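Long-range contacts in amidohydrolase family protein (Acinetobacter baumannii, PDB 4I6K), which probably hydrolyses 2-pyrone-4,6-dicarboxylic acid, as an enzyme of the amidohydrolase family, and is seen here with citric acid bound: residues A[206-211]-A[242-247]; A[120-125]-A[151-156]. All blocks are in the same frame, centred on the assembly; numbering follows the deposited sequence.

From the N terminus the chain lays down parallel strands in sequential order, 28-32, 69-73 and 96-100, before reaching interaction 2, which closes the loop from 120-125 through helix 137-148 to 151-156. Strand 176-178 follows, and interaction 1 then closes a second beta-alpha-beta excursion, from 206-211 through helix 222-237 to 242-247. The two contacts lie in series, neither nested nor crossed, with centres 12 Å apart in the same sheet. Interaction 2 joins the fourth and fifth strands of the barrel and interaction 1 the seventh and eighth; a salt bridge, K210 NZ to E154 OE2 at 3.0 Å, spans strand 176-178 between them.

Interaction 1: A[206-211]-A[242-247]; sequences QHWIKV and KLIWGS
K242 folds its side chain like a hook over W208. All four of its torsions lie near -60°, from chi1 -51° to chi4 -69°, and this continuous curl turns the chain back across the indole instead of past it. CE of K242 settles over the centre of one ring face, coming to 3.3 Å from CE2 of W208, so a CH-pi contact and a cation-pi contact from NZ share that face. The curl also delivers K242 NZ to H207 O at 2.8 Å; the ammonium sits well above the carbonyl plane, not on a lone pair. A water accepts from K242 NZ and, weakly, from W208 NE1, whose stronger partner is D175, while V204 O also takes a bond from the lysine.

Beyond the hook the two strands run parallel. Three backbone bonds alternate between them: I209 N to K242 O (3.0 Å), I244 N to I209 O, and V211 N to I244 O (2.7 Å). On one face of the sheet, CD2 of L243 presses against CB of I209 at 3.7 Å. On the other, the I244 side chain leans back along the strand, with its CD1 4.0 Å from W208 CB and its CG1 beside K210 CG; L288 of helix 274-289 meets both W208 and I244. At the far end, CG2 of V211 meets the W245 ring at its edge, 4.0 Å from CD1.

K210 turns its polar end away from this strand pair; NZ is held by a salt bridge to E154 OE2 and by hydrogen bonds with T30 O and H31 ND1, and the side chain lies about 8 Å from the bound citrate. Neighbouring parallel strands joined through helix 222-237 form the right-handed beta-alpha-beta crossover typical of the amidohydrolase (beta/alpha)8 barrel.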
ATOM      1  N   GLN A 206      -2.379  -6.778  14.510  1.00 52.00           N
ATOM      2  CA  GLN A 206      -1.219  -6.181  13.845  1.00 53.80           C
ATOM      3  C   GLN A 206      -1.349  -5.879  12.363  1.00 51.67           C
ATOM      4  O   GLN A 206      -0.759  -4.907  11.874  1.00 50.98           O
ATOM      5  CB  GLN A 206       0.038  -7.017  14.048  1.00 44.03           C
ATOM      6  CG  GLN A 206       1.224  -6.419  13.307  1.00 53.20           C
ATOM      7  CD  GLN A 206       2.467  -7.271  13.417  1.00 46.81           C
ATOM      8  OE1 GLN A 206       2.402  -8.503  13.373  1.00 37.94           O
ATOM      9  NE2 GLN A 206       3.610  -6.620  13.562  1.00 46.61           N
ATOM     10  N   HIS A 207      -2.085  -6.714  11.642  1.00 41.54           N
ATOM     11  CA  HIS A 207      -2.078  -6.625  10.184  1.00 47.57           C
ATOM     12  C   HIS A 207      -3.256  -5.876   9.607  1.00 44.99           C
ATOM     13  O   HIS A 207      -4.368  -5.997  10.109  1.00 53.66           O
ATOM     14  CB  HIS A 207      -2.007  -8.015   9.568  1.00 48.76           C
ATOM     15  CG  HIS A 207      -0.796  -8.778   9.979  1.00 45.06           C
ATOM     16  ND1 HIS A 207      -0.836  -9.783  10.921  1.00 55.47           N
ATOM     17  CD2 HIS A 207       0.496  -8.663   9.602  1.00 39.69           C
ATOM     18  CE1 HIS A 207       0.380 -10.268  11.090  1.00 49.78           C
ATOM     19  NE2 HIS A 207       1.208  -9.605  10.304  1.00 48.56           N
ATOM     20  N   TRP A 208      -2.988  -5.104   8.550  1.00 45.18           N
ATOM     21  CA  TRP A 208      -4.007  -4.375   7.794  1.00 44.96           C
ATOM     22  C   TRP A 208      -3.907  -4.792   6.335  1.00 48.80           C
ATOM     23  O   TRP A 208      -2.804  -5.043   5.828  1.00 50.49           O
ATOM     24  CB  TRP A 208      -3.789  -2.860   7.878  1.00 42.67           C
ATOM     25  CG  TRP A 208      -3.798  -2.306   9.259  1.00 43.79           C
ATOM     26  CD1 TRP A 208      -2.856  -2.501  10.228  1.00 34.00           C
ATOM     27  CD2 TRP A 208      -4.803  -1.459   9.836  1.00 36.76           C
ATOM     28  NE1 TRP A 208      -3.217  -1.833  11.380  1.00 48.32           N
ATOM     29  CE2 TRP A 208      -4.401  -1.175  11.159  1.00 50.04           C
ATOM     30  CE3 TRP A 208      -5.999  -0.912   9.362  1.00 43.77           C
ATOM     31  CZ2 TRP A 208      -5.159  -0.370  12.014  1.00 53.41           C
ATOM     32  CZ3 TRP A 208      -6.755  -0.106  10.220  1.00 52.20           C
ATOM     33  CH2 TRP A 208      -6.331   0.152  11.526  1.00 51.39           C
ATOM     34  N   ILE A 209      -5.051  -4.845   5.653  1.00 43.62           N
ATOM     35  CA  ILE A 209      -5.051  -5.175   4.233  1.00 47.37           C
ATOM     36  C   ILE A 209      -5.697  -4.094   3.377  1.00 48.99           C
ATOM     37  O   ILE A 209      -6.789  -3.591   3.697  1.00 45.95           O
ATOM     38  CB  ILE A 209      -5.770  -6.493   3.959  1.00 43.44           C
ATOM     39  CG1 ILE A 209      -5.135  -7.606   4.778  1.00 43.29           C
ATOM     40  CG2 ILE A 209      -5.700  -6.806   2.482  1.00 46.95           C
ATOM     41  CD1 ILE A 209      -6.018  -8.808   4.935  1.00 56.28           C
ATOM     42  N   LYS A 210      -5.007  -3.741   2.291  1.00 45.28           N
ATOM     43  CA  LYS A 210      -5.515  -2.780   1.321  1.00 40.17           C
ATOM     44  C   LYS A 210      -6.351  -3.522   0.291  1.00 39.78           C
ATOM     45  O   LYS A 210      -5.869  -4.478  -0.312  1.00 44.03           O
ATOM     46  CB  LYS A 210      -4.360  -2.053   0.619  1.00 37.67           C
ATOM     47  CG  LYS A 210      -3.354  -1.374   1.540  1.00 43.84           C
ATOM     48  CD  LYS A 210      -2.944  -0.030   0.959  1.00 40.75           C
ATOM     49  CE  LYS A 210      -1.620   0.442   1.504  1.00 51.54           C
ATOM     50  NZ  LYS A 210      -1.301   1.812   0.990  1.00 40.18           N
ATOM     51  N   VAL A 211      -7.597  -3.089   0.090  1.00 45.00           N
ATOM     52  CA  VAL A 211      -8.460  -3.713  -0.923  1.00 38.87           C
ATOM     53  C   VAL A 211      -8.388  -2.923  -2.231  1.00 41.11           C
ATOM     54  O   VAL A 211      -9.400  -2.602  -2.848  1.00 50.07           O
ATOM     55  CB  VAL A 211      -9.935  -3.866  -0.455  1.00 44.60           C
ATOM     56  CG1 VAL A 211     -10.055  -4.887   0.691  1.00 42.72           C
ATOM     57  CG2 VAL A 211     -10.529  -2.515  -0.046  1.00 42.22           C
ATOM     58  N   LYS A 242      -9.709  -3.731   9.852  1.00 43.24           N
ATOM     59  CA  LYS A 242      -8.318  -3.704   9.464  1.00 43.94           C
ATOM     60  C   LYS A 242      -8.186  -3.441   7.963  1.00 43.78           C
ATOM     61  O   LYS A 242      -7.090  -3.477   7.403  1.00 45.92           O
ATOM     62  CB  LYS A 242      -7.660  -5.032   9.842  1.00 47.35           C
ATOM     63  CG  LYS A 242      -7.888  -5.453  11.302  1.00 47.23           C
ATOM     64  CD  LYS A 242      -7.559  -4.341  12.304  1.00 42.12           C
ATOM     65  CE  LYS A 242      -6.100  -3.846  12.167  1.00 45.93           C
ATOM     66  NZ  LYS A 242      -5.052  -4.836  12.605  1.00 38.87           N
ATOM     67  N   LEU A 243      -9.309  -3.171   7.314  1.00 43.41           N
ATOM     68  CA  LEU A 243      -9.310  -3.041   5.866  1.00 45.91           C
ATOM     69  C   LEU A 243      -9.307  -1.586   5.440  1.00 45.56           C
ATOM     70  O   LEU A 243     -10.028  -0.767   6.004  1.00 54.55           O
ATOM     71  CB  LEU A 243     -10.521  -3.749   5.271  1.00 39.19           C
ATOM     72  CG  LEU A 243     -10.597  -5.260   5.527  1.00 49.91           C
ATOM     73  CD1 LEU A 243     -11.806  -5.873   4.800  1.00 36.51           C
ATOM     74  CD2 LEU A 243      -9.285  -5.938   5.117  1.00 39.45           C
ATOM     75  N   ILE A 244      -8.485  -1.269   4.447  1.00 45.33           N
ATOM     76  CA  ILE A 244      -8.486   0.071   3.863  1.00 47.47           C
ATOM     77  C   ILE A 244      -8.445   0.020   2.330  1.00 47.93           C
ATOM     78  O   ILE A 244      -8.062  -0.997   1.737  1.00 51.43           O
ATOM     79  CB  ILE A 244      -7.369   1.006   4.446  1.00 42.05           C
ATOM     80  CG1 ILE A 244      -5.964   0.483   4.144  1.00 49.47           C
ATOM     81  CG2 ILE A 244      -7.566   1.233   5.956  1.00 44.71           C
ATOM     82  CD1 ILE A 244      -5.411  -0.435   5.204  1.00 61.32           C
ATOM     83  N   TRP A 245      -8.869   1.112   1.695  1.00 53.09           N
ATOM     84  CA  TRP A 245      -8.918   1.169   0.232  1.00 54.49           C
ATOM     85  C   TRP A 245      -7.946   2.159  -0.396  1.00 50.78           C
ATOM     86  O   TRP A 245      -7.623   3.195   0.189  1.00 48.45           O
ATOM     87  CB  TRP A 245     -10.322   1.512  -0.257  1.00 50.16           C
ATOM     88  CG  TRP A 245     -10.407   1.562  -1.751  1.00 53.40           C
ATOM     89  CD1 TRP A 245     -10.545   0.505  -2.602  1.00 46.80           C
ATOM     90  CD2 TRP A 245     -10.338   2.731  -2.570  1.00 49.25           C
ATOM     91  NE1 TRP A 245     -10.578   0.945  -3.902  1.00 43.59           N
ATOM     92  CE2 TRP A 245     -10.459   2.311  -3.906  1.00 53.69           C
ATOM     93  CE3 TRP A 245     -10.202   4.099  -2.301  1.00 58.29           C
ATOM     94  CZ2 TRP A 245     -10.443   3.208  -4.972  1.00 52.77           C
ATOM     95  CZ3 TRP A 245     -10.184   4.990  -3.367  1.00 58.10           C
ATOM     96  CH2 TRP A 245     -10.302   4.540  -4.679  1.00 52.38           C
ATOM     97  N   GLY A 246      -7.512   1.837  -1.609  1.00 41.94           N
ATOM     98  CA  GLY A 246      -6.682   2.741  -2.380  1.00 47.11           C
ATOM     99  C   GLY A 246      -7.020   2.664  -3.849  1.00 47.09           C
ATOM    100  O   GLY A 246      -7.324   1.592  -4.382  1.00 48.52           O
ATOM    101  N   SER A 247      -6.966   3.808  -4.508  1.00 46.45           N
ATOM    102  CA  SER A 247      -7.179   3.863  -5.945  1.00 44.65           C
ATOM    103  C   SER A 247      -6.053   3.142  -6.693  1.00 41.44           C
ATOM    104  O   SER A 247      -6.267   2.599  -7.778  1.00 51.86           O
ATOM    105  CB  SER A 247      -7.247   5.326  -6.419  1.00 56.06           C
ATOM    106  OG  SER A 247      -5.949   5.935  -6.435  1.00 45.80           O
TER
HETATM  107  O   HOH W   1      -2.925  -3.332  14.115  1.00 55.82           O

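Interaction 2: A[120-125]-A[151-156]; sequences VGVRLN and WQVELH
R123 and H156 extend in the same direction from adjacent strands, with the guanidinium and imidazole planes only 14° apart. One face of the guanidinium rests on the histidine CB, which R123 NH1 approaches to 3.4 Å. An extended chain, with CG anti to the backbone N (chi1 -169°), carries the guanidinium out to this position. N125 grips the same histidine differently: ND1 of H156 donates to OD1 of N125 at 2.8 Å. The acceptor lies near the imidazole plane, while the donor stands above the amide carbonyl plane, in keeping with the 63° between the two flat groups. Citrate, probably from the crystallisation liquor, accepts hydrogen bonds from R123 NH1 and N125 ND2, so this end of the pair lines the occupied pocket.

Strands 119-125 and 152-156 are neighbours in the (beta/alpha)8 barrel of the amidohydrolase family, where the active site lies at the C-terminal ends of the strands. Their parallel backbones are stitched by five bonds, from Q152 N to V120 O through to H156 N to L124 O, and the register sets R123 beside E154 and N125 beside H156.

In the second shell, E154 OE2 makes a long salt bridge to R123 NE at 3.8 Å, the planes inclined to each other; D179 is the stronger partner of the arginine, and K210 that of the glutamate. Farther down that face, Q152 CG lies 3.7 Å from CA of G121, which has no side chain of its own. On the opposite face, L124 CD1 meets L155 CD2 at 3.7 Å, and W139 of helix 137-148 touches L124. At the N-terminal end, the W151 indole lays one face against the V120-G121 peptide, and its CZ3 reaches V122 CG1 at 3.6 Å.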
ATOM      1  N   VAL A 120       5.114   8.293   7.233  1.00 49.30           N
ATOM      2  CA  VAL A 120       4.522   7.574   8.372  1.00 45.37           C
ATOM      3  C   VAL A 120       4.750   6.061   8.323  1.00 49.34           C
ATOM      4  O   VAL A 120       4.170   5.309   9.108  1.00 45.97           O
ATOM      5  CB  VAL A 120       2.999   7.838   8.494  1.00 43.01           C
ATOM      6  CG1 VAL A 120       2.731   9.299   8.824  1.00 45.71           C
ATOM      7  CG2 VAL A 120       2.271   7.438   7.205  1.00 30.68           C
ATOM      8  N   GLY A 121       5.590   5.619   7.397  1.00 49.47           N
ATOM      9  CA  GLY A 121       5.900   4.201   7.257  1.00 44.91           C
ATOM     10  C   GLY A 121       6.907   4.012   6.140  1.00 44.59           C
ATOM     11  O   GLY A 121       7.304   4.972   5.486  1.00 38.17           O
ATOM     12  N   VAL A 122       7.325   2.774   5.923  1.00 38.63           N
ATOM     13  CA  VAL A 122       8.235   2.452   4.843  1.00 37.08           C
ATOM     14  C   VAL A 122       7.663   1.240   4.114  1.00 47.37           C
ATOM     15  O   VAL A 122       6.860   0.502   4.683  1.00 44.59           O
ATOM     16  CB  VAL A 122       9.639   2.103   5.373  1.00 37.84           C
ATOM     17  CG1 VAL A 122      10.311   3.337   5.933  1.00 50.18           C
ATOM     18  CG2 VAL A 122       9.543   1.022   6.439  1.00 39.14           C
ATOM     19  N   ARG A 123       8.084   1.026   2.872  1.00 45.78           N
ATOM     20  CA  ARG A 123       7.504  -0.029   2.051  1.00 42.40           C
ATOM     21  C   ARG A 123       8.548  -1.031   1.583  1.00 48.57           C
ATOM     22  O   ARG A 123       9.616  -0.654   1.102  1.00 47.51           O
ATOM     23  CB  ARG A 123       6.817   0.587   0.838  1.00 42.68           C
ATOM     24  CG  ARG A 123       5.939  -0.361   0.037  1.00 37.92           C
ATOM     25  CD  ARG A 123       5.333   0.388  -1.147  1.00 39.66           C
ATOM     26  NE  ARG A 123       4.225  -0.336  -1.761  1.00 48.60           N
ATOM     27  CZ  ARG A 123       4.010  -0.396  -3.072  1.00 52.62           C
ATOM     28  NH1 ARG A 123       2.970  -1.074  -3.539  1.00 39.66           N
ATOM     29  NH2 ARG A 123       4.845   0.205  -3.914  1.00 50.09           N
ATOM     30  N   LEU A 124       8.224  -2.309   1.732  1.00 53.14           N
ATOM     31  CA  LEU A 124       9.009  -3.390   1.147  1.00 55.51           C
ATOM     32  C   LEU A 124       8.311  -3.854  -0.123  1.00 50.27           C
ATOM     33  O   LEU A 124       7.390  -4.669  -0.066  1.00 47.62           O
ATOM     34  CB  LEU A 124       9.122  -4.560   2.127  1.00 54.44           C
ATOM     35  CG  LEU A 124      10.181  -4.465   3.222  1.00 62.56           C
ATOM     36  CD1 LEU A 124       9.796  -5.339   4.413  1.00 61.92           C
ATOM     37  CD2 LEU A 124      11.542  -4.868   2.675  1.00 66.63           C
ATOM     38  N   ASN A 125       8.729  -3.308  -1.262  1.00 52.12           N
ATOM     39  CA  ASN A 125       8.146  -3.681  -2.540  1.00 48.31           C
ATOM     40  C   ASN A 125       9.057  -4.695  -3.184  1.00 48.64           C
ATOM     41  O   ASN A 125      10.066  -4.340  -3.775  1.00 52.45           O
ATOM     42  CB  ASN A 125       7.986  -2.457  -3.437  1.00 47.18           C
ATOM     43  CG  ASN A 125       7.168  -2.750  -4.674  1.00 55.24           C
ATOM     44  OD1 ASN A 125       6.764  -3.891  -4.910  1.00 57.12           O
ATOM     45  ND2 ASN A 125       6.911  -1.718  -5.470  1.00 54.00           N
ATOM     46  N   TRP A 151       5.927   4.205  13.098  1.00 52.35           N
ATOM     47  CA  TRP A 151       5.727   4.052  11.679  1.00 44.66           C
ATOM     48  C   TRP A 151       5.114   2.705  11.400  1.00 47.73           C
ATOM     49  O   TRP A 151       5.266   1.778  12.183  1.00 46.91           O
ATOM     50  CB  TRP A 151       7.079   4.124  10.992  1.00 41.21           C
ATOM     51  CG  TRP A 151       7.425   5.487  10.601  1.00 45.23           C
ATOM     52  CD1 TRP A 151       6.750   6.626  10.927  1.00 42.86           C
ATOM     53  CD2 TRP A 151       8.550   5.889   9.816  1.00 39.33           C
ATOM     54  NE1 TRP A 151       7.381   7.715  10.379  1.00 40.63           N
ATOM     55  CE2 TRP A 151       8.492   7.290   9.695  1.00 46.96           C
ATOM     56  CE3 TRP A 151       9.598   5.195   9.196  1.00 36.67           C
ATOM     57  CZ2 TRP A 151       9.445   8.020   8.974  1.00 52.80           C
ATOM     58  CZ3 TRP A 151      10.543   5.918   8.475  1.00 46.78           C
ATOM     59  CH2 TRP A 151      10.465   7.316   8.377  1.00 41.31           C
ATOM     60  N   GLN A 152       4.434   2.590  10.268  1.00 47.66           N
ATOM     61  CA  GLN A 152       3.959   1.294   9.807  1.00 40.59           C
ATOM     62  C   GLN A 152       4.995   0.665   8.844  1.00 48.32           C
ATOM     63  O   GLN A 152       5.880   1.357   8.300  1.00 39.39           O
ATOM     64  CB  GLN A 152       2.629   1.478   9.089  1.00 46.14           C
ATOM     65  CG  GLN A 152       2.772   2.240   7.767  1.00 37.09           C
ATOM     66  CD  GLN A 152       1.462   2.326   7.021  1.00 44.02           C
ATOM     67  OE1 GLN A 152       0.538   2.999   7.462  1.00 47.09           O
ATOM     68  NE2 GLN A 152       1.366   1.621   5.894  1.00 37.83           N
ATOM     69  N   VAL A 153       4.891  -0.647   8.648  1.00 39.81           N
ATOM     70  CA  VAL A 153       5.620  -1.331   7.580  1.00 40.97           C
ATOM     71  C   VAL A 153       4.646  -1.878   6.523  1.00 40.40           C
ATOM     72  O   VAL A 153       3.820  -2.746   6.817  1.00 43.41           O
ATOM     73  CB  VAL A 153       6.511  -2.474   8.119  1.00 40.24           C
ATOM     74  CG1 VAL A 153       7.117  -3.271   6.975  1.00 45.56           C
ATOM     75  CG2 VAL A 153       7.604  -1.922   9.022  1.00 38.91           C
ATOM     76  N   GLU A 154       4.756  -1.354   5.301  1.00 40.57           N
ATOM     77  CA  GLU A 154       3.889  -1.723   4.178  1.00 36.55           C
ATOM     78  C   GLU A 154       4.572  -2.755   3.284  1.00 43.38           C
ATOM     79  O   GLU A 154       5.751  -2.613   2.943  1.00 38.96           O
ATOM     80  CB  GLU A 154       3.526  -0.471   3.364  1.00 41.69           C
ATOM     81  CG  GLU A 154       2.522  -0.693   2.227  1.00 45.69           C
ATOM     82  CD  GLU A 154       2.256   0.582   1.410  1.00 47.66           C
ATOM     83  OE1 GLU A 154       2.956   1.602   1.615  1.00 51.80           O
ATOM     84  OE2 GLU A 154       1.338   0.563   0.563  1.00 48.88           O
ATOM     85  N   LEU A 155       3.835  -3.799   2.906  1.00 38.39           N
ATOM     86  CA  LEU A 155       4.387  -4.838   2.033  1.00 48.71           C
ATOM     87  C   LEU A 155       3.672  -4.896   0.693  1.00 47.63           C
ATOM     88  O   LEU A 155       2.441  -4.885   0.622  1.00 46.91           O
ATOM     89  CB  LEU A 155       4.304  -6.227   2.686  1.00 40.02           C
ATOM     90  CG  LEU A 155       4.739  -6.325   4.150  1.00 57.28           C
ATOM     91  CD1 LEU A 155       4.632  -7.763   4.673  1.00 50.17           C
ATOM     92  CD2 LEU A 155       6.142  -5.771   4.318  1.00 36.64           C
ATOM     93  N   HIS A 156       4.457  -4.953  -0.369  1.00 44.74           N
ATOM     94  CA  HIS A 156       3.929  -5.336  -1.650  1.00 48.49           C
ATOM     95  C   HIS A 156       4.760  -6.520  -2.099  1.00 48.08           C
ATOM     96  O   HIS A 156       5.953  -6.384  -2.346  1.00 49.72           O
ATOM     97  CB  HIS A 156       4.024  -4.195  -2.647  1.00 43.28           C
ATOM     98  CG  HIS A 156       3.355  -4.496  -3.948  1.00 53.61           C
ATOM     99  ND1 HIS A 156       3.976  -4.322  -5.169  1.00 46.56           N
ATOM    100  CD2 HIS A 156       2.126  -4.998  -4.219  1.00 57.06           C
ATOM    101  CE1 HIS A 156       3.149  -4.681  -6.133  1.00 49.94           C
ATOM    102  NE2 HIS A 156       2.018  -5.094  -5.584  1.00 52.76           N
TER